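UDP-glucose 4-epimerase (Campylobacter jejuni subsp. jejuni serotype O:2, PDB 7K3P) interconverts UDP-glucose and UDP-galactose by inverting the sugar at C4, using bound NAD, and probably also acts on the N-acetylated UDP-sugars. Local coordinates at residues 99-102 / 103-107; 118-121 / 122-125; 314-317 / 318-322; 328-331 / 332-336. The protein carries 2 engineered substitutions. All blocks are in the same frame, centred on the assembly; numbering follows the deposited sequence.

Interaction 1 of 4, residues 99-102 / 103-107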
loop_
_atom_site.group_PDB
_atom_site.type_symbol
_atom_site.label_atom_id
_atom_site.label_comp_id
_atom_site.label_asym_id
_atom_site.label_seq_id
_atom_site.Cartn_x
_atom_site.Cartn_y
_atom_site.Cartn_z
ATOM N N GLU A 99 -8.292 -13.261 -6.927
ATOM C CA GLU A 99 -7.745 -14.623 -6.833
ATOM C C GLU A 99 -6.338 -14.653 -6.230
ATOM O O GLU A 99 -5.361 -14.241 -6.881
ATOM C CB GLU A 99 -7.721 -15.292 -8.218
ATOM C CG GLU A 99 -9.001 -15.078 -9.027
ATOM C CD GLU A 99 -9.521 -16.340 -9.686
ATOM O OE1 GLU A 99 -9.255 -17.446 -9.168
ATOM O OE2 GLU A 99 -10.205 -16.226 -10.726
ATOM N N VAL A 100 -6.251 -15.150 -4.998
ATOM C CA VAL A 100 -4.979 -15.311 -4.298
ATOM C C VAL A 100 -3.920 -15.973 -5.185
ATOM O O VAL A 100 -2.827 -15.436 -5.364
ATOM C CB VAL A 100 -5.161 -16.104 -2.985
ATOM C CG1 VAL A 100 -3.829 -16.703 -2.503
ATOM C CG2 VAL A 100 -5.776 -15.217 -1.899
ATOM N N PHE A 101 -4.256 -17.122 -5.766
ATOM C CA PHE A 101 -3.289 -17.853 -6.583
ATOM C C PHE A 101 -2.740 -17.010 -7.737
ATOM O O PHE A 101 -1.538 -17.041 -8.020
ATOM C CB PHE A 101 -3.880 -19.166 -7.109
ATOM C CG PHE A 101 -2.854 -20.079 -7.734
ATOM C CD1 PHE A 101 -2.407 -19.864 -9.039
ATOM C CD2 PHE A 101 -2.327 -21.143 -7.014
ATOM C CE1 PHE A 101 -1.454 -20.702 -9.613
ATOM C CE2 PHE A 101 -1.379 -21.986 -7.584
ATOM C CZ PHE A 101 -0.941 -21.763 -8.885
ATOM N N GLU A 102 -3.614 -16.261 -8.407
ATOM C CA GLU A 102 -3.171 -15.422 -9.515
ATOM C C GLU A 102 -2.266 -14.303 -9.008
ATOM O O GLU A 102 -1.326 -13.906 -9.694
ATOM C CB GLU A 102 -4.362 -14.832 -10.284
ATOM C CG GLU A 102 -3.964 -14.056 -11.546
ATOM C CD GLU A 102 -5.112 -13.219 -12.126
ATOM O OE1 GLU A 102 -6.090 -12.922 -11.392
ATOM O OE2 GLU A 102 -5.024 -12.855 -13.317
ATOM N N SER A 103 -2.543 -13.798 -7.806
ATOM C CA SER A 103 -1.790 -12.653 -7.277
ATOM C C SER A 103 -0.349 -13.031 -6.949
ATOM O O SER A 103 0.561 -12.198 -7.044
ATOM C CB SER A 103 -2.470 -12.053 -6.036
ATOM O OG SER A 103 -2.284 -12.865 -4.881
ATOM N N MET A 104 -0.148 -14.287 -6.557
ATOM C CA MET A 104 1.195 -14.798 -6.296
ATOM C C MET A 104 2.009 -14.828 -7.578
ATOM O O MET A 104 3.204 -14.527 -7.574
ATOM C CB MET A 104 1.124 -16.190 -5.653
ATOM C CG MET A 104 0.501 -16.171 -4.258
ATOM S SD MET A 104 0.046 -17.789 -3.557
ATOM C CE MET A 104 1.661 -18.539 -3.325
ATOM N N GLN A 105 1.352 -15.155 -8.689
ATOM C CA GLN A 105 2.040 -15.200 -9.977
ATOM C C GLN A 105 2.168 -13.837 -10.652
ATOM O O GLN A 105 3.126 -13.592 -11.381
ATOM C CB GLN A 105 1.358 -16.194 -10.920
ATOM C CG GLN A 105 1.748 -17.635 -10.625
ATOM C CD GLN A 105 0.740 -18.635 -11.151
ATOM O OE1 GLN A 105 -0.327 -18.262 -11.650
ATOM N NE2 GLN A 105 1.073 -19.919 -11.040
ATOM N N ASN A 106 1.205 -12.952 -10.400
ATOM C CA ASN A 106 1.151 -11.677 -11.097
ATOM C C ASN A 106 0.803 -10.580 -10.100
ATOM O O ASN A 106 -0.285 -10.006 -10.157
ATOM C CB ASN A 106 0.087 -11.751 -12.209
ATOM C CG ASN A 106 0.117 -10.554 -13.145
ATOM O OD1 ASN A 106 0.815 -9.564 -12.901
ATOM N ND2 ASN A 106 -0.649 -10.642 -14.230
ATOM N N PRO A 107 1.722 -10.293 -9.171
ATOM C CA PRO A 107 1.419 -9.306 -8.130
ATOM C C PRO A 107 1.088 -7.928 -8.690
ATOM O O PRO A 107 0.216 -7.275 -8.124
ATOM C CB PRO A 107 2.710 -9.249 -7.292
ATOM C CG PRO A 107 3.795 -9.874 -8.194
ATOM C CD PRO A 107 3.041 -10.924 -8.970
HETATM O O HOH W 1 -2.571 -13.060 -14.394
#
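Ser103 turns its hydroxyl back onto the first turn of helix 100-105, where OG donates to Val100 O at 2.7 Å. Its chi1 of 75° sets OG between the backbone N and the carbonyl carbon, and from there it meets Val100 O in the carbonyl plane, on a lone pair. Met104 N binds the same oxygen at 3.1 Å, so two donors grip it. On the outer side, the Gln105 amide stands almost perpendicular to the Phe101 ring, their planes 89° apart, with Gln105 NE2 coming obliquely to 3.0 Å from Phe101 CE1. Phe101 has CG anti to the backbone N (chi1 -169°), which lets the ring lie beside the Gln105 amide. Glu102, extended beyond CG, is joined to Asn106 through a water: Glu102 OE2 accepts from it at 2.7 Å, and Asn106 ND2 donates to it at 3.1 Å. The same carboxylate forms a salt bridge with Lys109 and a hydrogen bond with Tyr110 OH. Asn106 closes this short helix and N-caps the next, its OD1 weakly bonded to Lys109 N. Val100, Ser103 and Pro107 pack against the start of helix 161-179, Phe101 and Glu102 lie on Tyr200 of a loop, and Pro107 also touches Ala179 of the second subunit.

Interaction 2 of 4, residues 118-121 / 122-125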
loop_
_atom_site.group_PDB
_atom_site.type_symbol
_atom_site.label_atom_id
_atom_site.label_comp_id
_atom_site.label_asym_id
_atom_site.label_seq_id
_atom_site.Cartn_x
_atom_site.Cartn_y
_atom_site.Cartn_z
ATOM N N THR A 118 -8.091 1.854 -6.549
ATOM C CA THR A 118 -8.828 2.244 -5.347
ATOM C C THR A 118 -8.312 3.562 -4.811
ATOM O O THR A 118 -9.083 4.396 -4.338
ATOM C CB THR A 118 -8.795 1.131 -4.267
ATOM O OG1 THR A 118 -9.469 -0.024 -4.781
ATOM C CG2 THR A 118 -9.513 1.597 -2.996
ATOM N N THR A 119 -7.000 3.777 -4.901
ATOM C CA THR A 119 -6.428 5.025 -4.410
ATOM C C THR A 119 -6.957 6.227 -5.204
ATOM O O THR A 119 -7.355 7.252 -4.627
ATOM C CB THR A 119 -4.885 5.001 -4.441
ATOM O OG1 THR A 119 -4.429 3.901 -3.652
ATOM C CG2 THR A 119 -4.312 6.292 -3.893
ATOM N N ASN A 120 -6.955 6.128 -6.525
ATOM C CA ASN A 120 -7.514 7.227 -7.305
ATOM C C ASN A 120 -8.993 7.447 -6.963
ATOM O O ASN A 120 -9.462 8.580 -6.874
ATOM C CB ASN A 120 -7.386 6.965 -8.795
ATOM C CG ASN A 120 -8.103 8.024 -9.604
ATOM O OD1 ASN A 120 -7.672 9.174 -9.628
ATOM N ND2 ASN A 120 -9.223 7.655 -10.224
ATOM N N LEU A 121 -9.724 6.348 -6.794
ATOM C CA LEU A 121 -11.143 6.407 -6.449
ATOM C C LEU A 121 -11.354 7.186 -5.158
ATOM O O LEU A 121 -12.239 8.038 -5.071
ATOM C CB LEU A 121 -11.702 4.990 -6.332
ATOM C CG LEU A 121 -13.202 4.746 -6.411
ATOM C CD1 LEU A 121 -13.826 5.424 -7.619
ATOM C CD2 LEU A 121 -13.462 3.237 -6.467
ATOM N N ILE A 122 -10.539 6.901 -4.151
ATOM C CA ILE A 122 -10.645 7.615 -2.879
ATOM C C ILE A 122 -10.328 9.095 -3.035
ATOM O O ILE A 122 -11.072 9.953 -2.520
ATOM C CB ILE A 122 -9.750 6.987 -1.794
ATOM C CG1 ILE A 122 -10.257 5.582 -1.448
ATOM C CG2 ILE A 122 -9.708 7.873 -0.539
ATOM C CD1 ILE A 122 -9.178 4.692 -0.751
ATOM N N GLU A 123 -9.236 9.414 -3.733
ATOM C CA GLU A 123 -8.918 10.825 -3.965
ATOM C C GLU A 123 -10.083 11.544 -4.639
ATOM O O GLU A 123 -10.425 12.668 -4.268
ATOM C CB GLU A 123 -7.651 11.005 -4.802
ATOM C CG GLU A 123 -7.320 12.489 -5.009
ATOM C CD GLU A 123 -6.018 12.700 -5.754
ATOM O OE1 GLU A 123 -5.953 12.330 -6.944
ATOM O OE2 GLU A 123 -5.065 13.230 -5.142
ATOM N N THR A 124 -10.701 10.875 -5.610
ATOM C CA THR A 124 -11.834 11.427 -6.352
ATOM C C THR A 124 -13.070 11.613 -5.446
ATOM O O THR A 124 -13.786 12.617 -5.558
ATOM C CB THR A 124 -12.181 10.526 -7.554
ATOM O OG1 THR A 124 -11.084 10.536 -8.480
ATOM C CG2 THR A 124 -13.430 11.015 -8.261
ATOM N N CYS A 125 -13.324 10.650 -4.556
ATOM C CA CYS A 125 -14.412 10.791 -3.582
ATOM C C CYS A 125 -14.199 12.057 -2.778
ATOM O O CYS A 125 -15.116 12.865 -2.612
ATOM C CB CYS A 125 -14.506 9.557 -2.642
ATOM S SG CYS A 125 -15.188 8.131 -3.468
#
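Thr124 reaches back one turn with its hydroxyl, OG1 donating to Asn120 O at 3.0 Å. Thr124 N donates to that oxygen as well, at 2.9 Å, so side chain and backbone of one residue share a single acceptor. The hydroxyl comes from above the carbonyl plane, 39° out of it. A chi1 of -65° places OG1 beside the backbone N and makes this double use possible. The Asn120 amide lies obliquely beside the threonine, with Asn120 ND2 3.8 Å from Thr124 OG1. Two residues earlier, Ile122 lies obliquely across Thr118: Ile122 CD1 is 3.8 Å from Thr118 CG2, and Ile122 CG1 rests 3.3 Å from Thr118 O. The backbone bond Glu123 N to Thr119 O is nearly straight, 174° at the hydrogen.

All of this belongs to helix 107-127, which packs beside the parallel sheet of a Rossmann-type NAD-binding domain. Leu121 and Cys125 pack on Ile91 of strand 90-93 and, together with Thr124, on Phe83 of helix 76-86, while Ile122 fits among Val172, Leu173 and Ala176 of helix 161-179. The hydroxyl of Thr118 is held by Asn114 O and His93 NE2, and that of Thr119 by Thr115 O. Further out comes the dimer interface, where Leu108 of the second subunit packs on Thr119 and Ile122, and Met112 of the same subunit packs on Asn120 and Glu123.

Interaction 3 of 4, residues 314-317 / 318-322; sequences ASKI and RNLTS
Arg318 curls back over Ala314 and Ser315 at the start of helix 315-320, a helix of under two turns, with Ala314 as N-cap residue, packed on strand 268-271, the outermost strand of the Rossmann-type parallel sheet within this chain. From Arg318 CB, 3.7 Å from Ser315 O, the side chain runs to CG, which lies 3.6 Å from Ala314 O. Chi1 of -77° keeps CG beside the backbone N, and the bend at chi3 brings the guanidinium back to Ala314 and Ser315. There CZ lies 3.8 Å from Ser315 CA, NH1 3.6 Å from Ala314 O, and NH2 ends 3.4 Å from Ser315 CA. A backbone oxygen and a CA thus share one face of the guanidinium, both offset toward its rim.

Ile317, which is buried, and Thr321 pack on Phe270 of strand 268-271, and Thr321 also on Ala257 and Tyr261 of helix 248-261. Lys316 passes its CG beside Leu320 CD2, while its NZ is bonded to Asn268 OD1 and Val269 O. At the C-terminal end Thr321 leaves helical geometry, yet both its OG1, at 2.9 Å, and its N, at 3.1 Å, donate to Ile317 O, coming from opposite faces of the carbonyl plane.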
loop_
_atom_site.group_PDB
_atom_site.type_symbol
_atom_site.label_atom_id
_atom_site.label_comp_id
_atom_site.label_asym_id
_atom_site.label_seq_id
_atom_site.Cartn_x
_atom_site.Cartn_y
_atom_site.Cartn_z
ATOM N N ALA A 314 -18.221 -12.343 14.290
ATOM C CA ALA A 314 -19.210 -11.411 13.746
ATOM C C ALA A 314 -20.024 -10.667 14.802
ATOM O O ALA A 314 -21.059 -10.081 14.480
ATOM C CB ALA A 314 -20.138 -12.135 12.786
ATOM N N SER A 315 -19.567 -10.682 16.051
ATOM C CA SER A 315 -20.311 -10.020 17.119
ATOM C C SER A 315 -20.411 -8.490 16.904
ATOM O O SER A 315 -21.468 -7.879 17.128
ATOM C CB SER A 315 -19.710 -10.371 18.483
ATOM O OG SER A 315 -18.391 -9.885 18.619
ATOM N N LYS A 316 -19.324 -7.873 16.444
ATOM C CA LYS A 316 -19.328 -6.423 16.196
ATOM C C LYS A 316 -20.437 -5.974 15.221
ATOM O O LYS A 316 -21.236 -5.085 15.541
ATOM C CB LYS A 316 -17.947 -5.955 15.732
ATOM C CG LYS A 316 -17.797 -4.449 15.668
ATOM C CD LYS A 316 -16.335 -4.062 15.445
ATOM C CE LYS A 316 -16.215 -2.588 15.114
ATOM N NZ LYS A 316 -14.856 -2.263 14.586
ATOM N N ILE A 317 -20.510 -6.597 14.047
ATOM C CA ILE A 317 -21.524 -6.210 13.073
ATOM C C ILE A 317 -22.964 -6.440 13.582
ATOM O O ILE A 317 -23.856 -5.636 13.299
ATOM C CB ILE A 317 -21.309 -6.879 11.696
ATOM C CG1 ILE A 317 -22.104 -6.136 10.613
ATOM C CG2 ILE A 317 -21.662 -8.371 11.732
ATOM C CD1 ILE A 317 -21.938 -6.677 9.173
ATOM N N ARG A 318 -23.191 -7.527 14.324
ATOM C CA ARG A 318 -24.511 -7.785 14.913
ATOM C C ARG A 318 -24.843 -6.680 15.914
ATOM O O ARG A 318 -25.960 -6.146 15.936
ATOM C CB ARG A 318 -24.543 -9.156 15.614
ATOM C CG ARG A 318 -24.667 -10.360 14.657
ATOM C CD ARG A 318 -25.061 -11.654 15.421
ATOM N NE ARG A 318 -24.246 -11.803 16.626
ATOM C CZ ARG A 318 -23.111 -12.485 16.692
ATOM N NH1 ARG A 318 -22.636 -13.108 15.611
ATOM N NH2 ARG A 318 -22.446 -12.542 17.837
ATOM N N ASN A 319 -23.854 -6.341 16.737
ATOM C CA ASN A 319 -24.012 -5.323 17.761
ATOM C C ASN A 319 -24.298 -3.899 17.237
ATOM O O ASN A 319 -25.158 -3.194 17.782
ATOM C CB ASN A 319 -22.780 -5.331 18.667
ATOM C CG ASN A 319 -22.882 -4.342 19.810
ATOM O OD1 ASN A 319 -21.904 -3.673 20.157
ATOM N ND2 ASN A 319 -24.074 -4.241 20.407
ATOM N N LEU A 320 -23.602 -3.486 16.176
ATOM C CA LEU A 320 -23.626 -2.086 15.737
ATOM C C LEU A 320 -24.529 -1.773 14.532
ATOM O O LEU A 320 -24.772 -0.603 14.212
ATOM C CB LEU A 320 -22.199 -1.598 15.473
ATOM C CG LEU A 320 -21.435 -0.986 16.648
ATOM C CD1 LEU A 320 -21.786 -1.685 17.933
ATOM C CD2 LEU A 320 -19.917 -1.028 16.406
ATOM N N THR A 321 -25.040 -2.802 13.869
ATOM C CA THR A 321 -25.851 -2.586 12.681
ATOM C C THR A 321 -27.133 -3.416 12.686
ATOM O O THR A 321 -27.365 -4.233 13.575
ATOM C CB THR A 321 -25.060 -2.921 11.395
ATOM O OG1 THR A 321 -25.198 -4.319 11.090
ATOM C CG2 THR A 321 -23.588 -2.569 11.576
ATOM N N SER A 322 -27.946 -3.211 11.661
ATOM C CA SER A 322 -29.217 -3.898 11.542
ATOM C C SER A 322 -29.075 -5.142 10.674
ATOM O O SER A 322 -30.080 -5.729 10.275
ATOM C CB SER A 322 -30.226 -2.967 10.875
ATOM O OG SER A 322 -29.817 -2.699 9.535
#

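Interaction 4 of 4, residues 328-331 / 332-336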
loop_
_atom_site.group_PDB
_atom_site.type_symbol
_atom_site.label_atom_id
_atom_site.label_comp_id
_atom_site.label_asym_id
_atom_site.label_seq_id
_atom_site.Cartn_x
_atom_site.Cartn_y
_atom_site.Cartn_z
ATOM N N ASP A 328 -28.367 -18.412 6.385
ATOM C CA ASP A 328 -27.499 -19.272 7.182
ATOM C C ASP A 328 -28.123 -20.662 7.187
ATOM O O ASP A 328 -28.763 -21.073 8.158
ATOM C CB ASP A 328 -27.340 -18.753 8.624
ATOM C CG ASP A 328 -26.274 -19.537 9.422
ATOM O OD1 ASP A 328 -25.736 -20.532 8.880
ATOM O OD2 ASP A 328 -25.989 -19.171 10.588
ATOM N N ASP A 329 -27.946 -21.376 6.083
ATOM C CA ASP A 329 -28.571 -22.672 5.884
ATOM C C ASP A 329 -27.681 -23.416 4.900
ATOM O O ASP A 329 -27.620 -23.043 3.730
ATOM C CB ASP A 329 -29.986 -22.465 5.313
ATOM C CG ASP A 329 -30.683 -23.765 4.955
ATOM O OD1 ASP A 329 -30.087 -24.621 4.269
ATOM O OD2 ASP A 329 -31.855 -23.926 5.352
ATOM N N LEU A 330 -26.985 -24.452 5.374
ATOM C CA LEU A 330 -25.937 -25.089 4.571
ATOM C C LEU A 330 -26.470 -25.659 3.268
ATOM O O LEU A 330 -25.779 -25.636 2.245
ATOM C CB LEU A 330 -25.212 -26.198 5.351
ATOM C CG LEU A 330 -23.670 -26.225 5.317
ATOM C CD1 LEU A 330 -23.122 -27.635 5.389
ATOM C CD2 LEU A 330 -23.057 -25.452 4.135
ATOM N N GLU A 331 -27.690 -26.182 3.291
ATOM C CA GLU A 331 -28.255 -26.749 2.064
ATOM C C GLU A 331 -28.497 -25.666 1.008
ATOM O O GLU A 331 -28.194 -25.859 -0.174
ATOM C CB GLU A 331 -29.520 -27.578 2.350
ATOM C CG GLU A 331 -29.207 -28.955 2.979
ATOM C CD GLU A 331 -30.454 -29.796 3.274
ATOM O OE1 GLU A 331 -31.517 -29.543 2.669
ATOM O OE2 GLU A 331 -30.359 -30.716 4.118
ATOM N N LEU A 332 -29.013 -24.523 1.449
ATOM C CA LEU A 332 -29.227 -23.374 0.565
ATOM C C LEU A 332 -27.906 -22.858 0.012
ATOM O O LEU A 332 -27.790 -22.525 -1.173
ATOM C CB LEU A 332 -29.913 -22.239 1.329
ATOM C CG LEU A 332 -31.313 -22.538 1.848
ATOM C CD1 LEU A 332 -31.941 -21.284 2.463
ATOM C CD2 LEU A 332 -32.167 -23.084 0.714
ATOM N N ILE A 333 -26.913 -22.771 0.889
ATOM C CA ILE A 333 -25.597 -22.285 0.493
ATOM C C ILE A 333 -24.971 -23.231 -0.527
ATOM O O ILE A 333 -24.487 -22.789 -1.576
ATOM C CB ILE A 333 -24.694 -22.073 1.714
ATOM C CG1 ILE A 333 -25.263 -20.947 2.575
ATOM C CG2 ILE A 333 -23.270 -21.745 1.281
ATOM C CD1 ILE A 333 -24.731 -20.928 3.990
ATOM N N CYS A 334 -25.009 -24.531 -0.250
ATOM C CA CYS A 334 -24.464 -25.499 -1.207
ATOM C C CYS A 334 -25.243 -25.520 -2.520
ATOM O O CYS A 334 -24.647 -25.605 -3.597
ATOM C CB CYS A 334 -24.371 -26.895 -0.589
ATOM S SG CYS A 334 -23.088 -27.001 0.693
ATOM N N LYS A 335 -26.572 -25.429 -2.432
ATOM C CA LYS A 335 -27.411 -25.337 -3.627
ATOM C C LYS A 335 -27.020 -24.128 -4.478
ATOM O O LYS A 335 -26.846 -24.239 -5.697
ATOM C CB LYS A 335 -28.892 -25.246 -3.245
ATOM C CG LYS A 335 -29.843 -25.066 -4.437
ATOM C CD LYS A 335 -29.622 -26.161 -5.488
ATOM C CE LYS A 335 -30.750 -26.191 -6.528
ATOM N NZ LYS A 335 -30.403 -27.076 -7.683
ATOM N N SER A 336 -26.880 -22.977 -3.830
ATOM C CA SER A 336 -26.427 -21.768 -4.508
ATOM C C SER A 336 -25.066 -21.976 -5.183
ATOM O O SER A 336 -24.896 -21.667 -6.367
ATOM C CB SER A 336 -26.376 -20.599 -3.522
ATOM O OG SER A 336 -25.743 -19.468 -4.089
#
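Asp329 caps the start of helix 330-343: its OD1 accepts from Leu332 N at 3.0 Å, with an N-H...O angle of 167°. The amide meets OD1 from above the carboxylate plane, 42° out of it. CG of Asp329 is anti to the backbone N (chi1 175°), which carries the carboxylate forward over the first turn. Leu332 lies obliquely across it, its CG 3.4 Å from the carboxylate carbon CG of Asp329.

The packed side of this C-terminal helix faces helix 280-291 and strand 278-279. Leu330 extends CD2 to Cys334 SG at 3.8 Å, and both residues settle on Ala286 of helix 280-291. Ile333 tucks its CG1 to 3.4 Å from Asp329 O, and beyond it lies Phe278 of strand 278-279.

Leu332, by contrast, stays exposed although its CG packs on the Asp329 carboxylate. The looser part is polar and partly exposed: the Glu331 carboxylate forms a salt bridge with Lys289, and Lys335, whose end leads away from the contact, forms one with Asp339. The capping bond answers one of the amides that the first helical turn cannot satisfy within itself, and the negative carboxylate at this N-terminal end probably also interacts favourably with the helix dipole.

Interaction 2 is the buried one, in the middle of the long helix 107-127, whereas interactions 1, 3 and 4 occupy helix starts and short helices with one side near solvent. Interactions 1 and 2 lie on successive helices, their centres 23 Å apart, and both reach the second subunit; interactions 3 and 4, on helices 315-320 and 330-343, touch no other chain of the assembly. A hydroxyl doubling a backbone bond recurs in interactions 2 and 3, while in interaction 1 the serine shares its acceptor with another residue's amide. Interaction 4 relies on a carboxylate cap instead. Interactions 2 and 4 stand on opposite sides of the chain's centre.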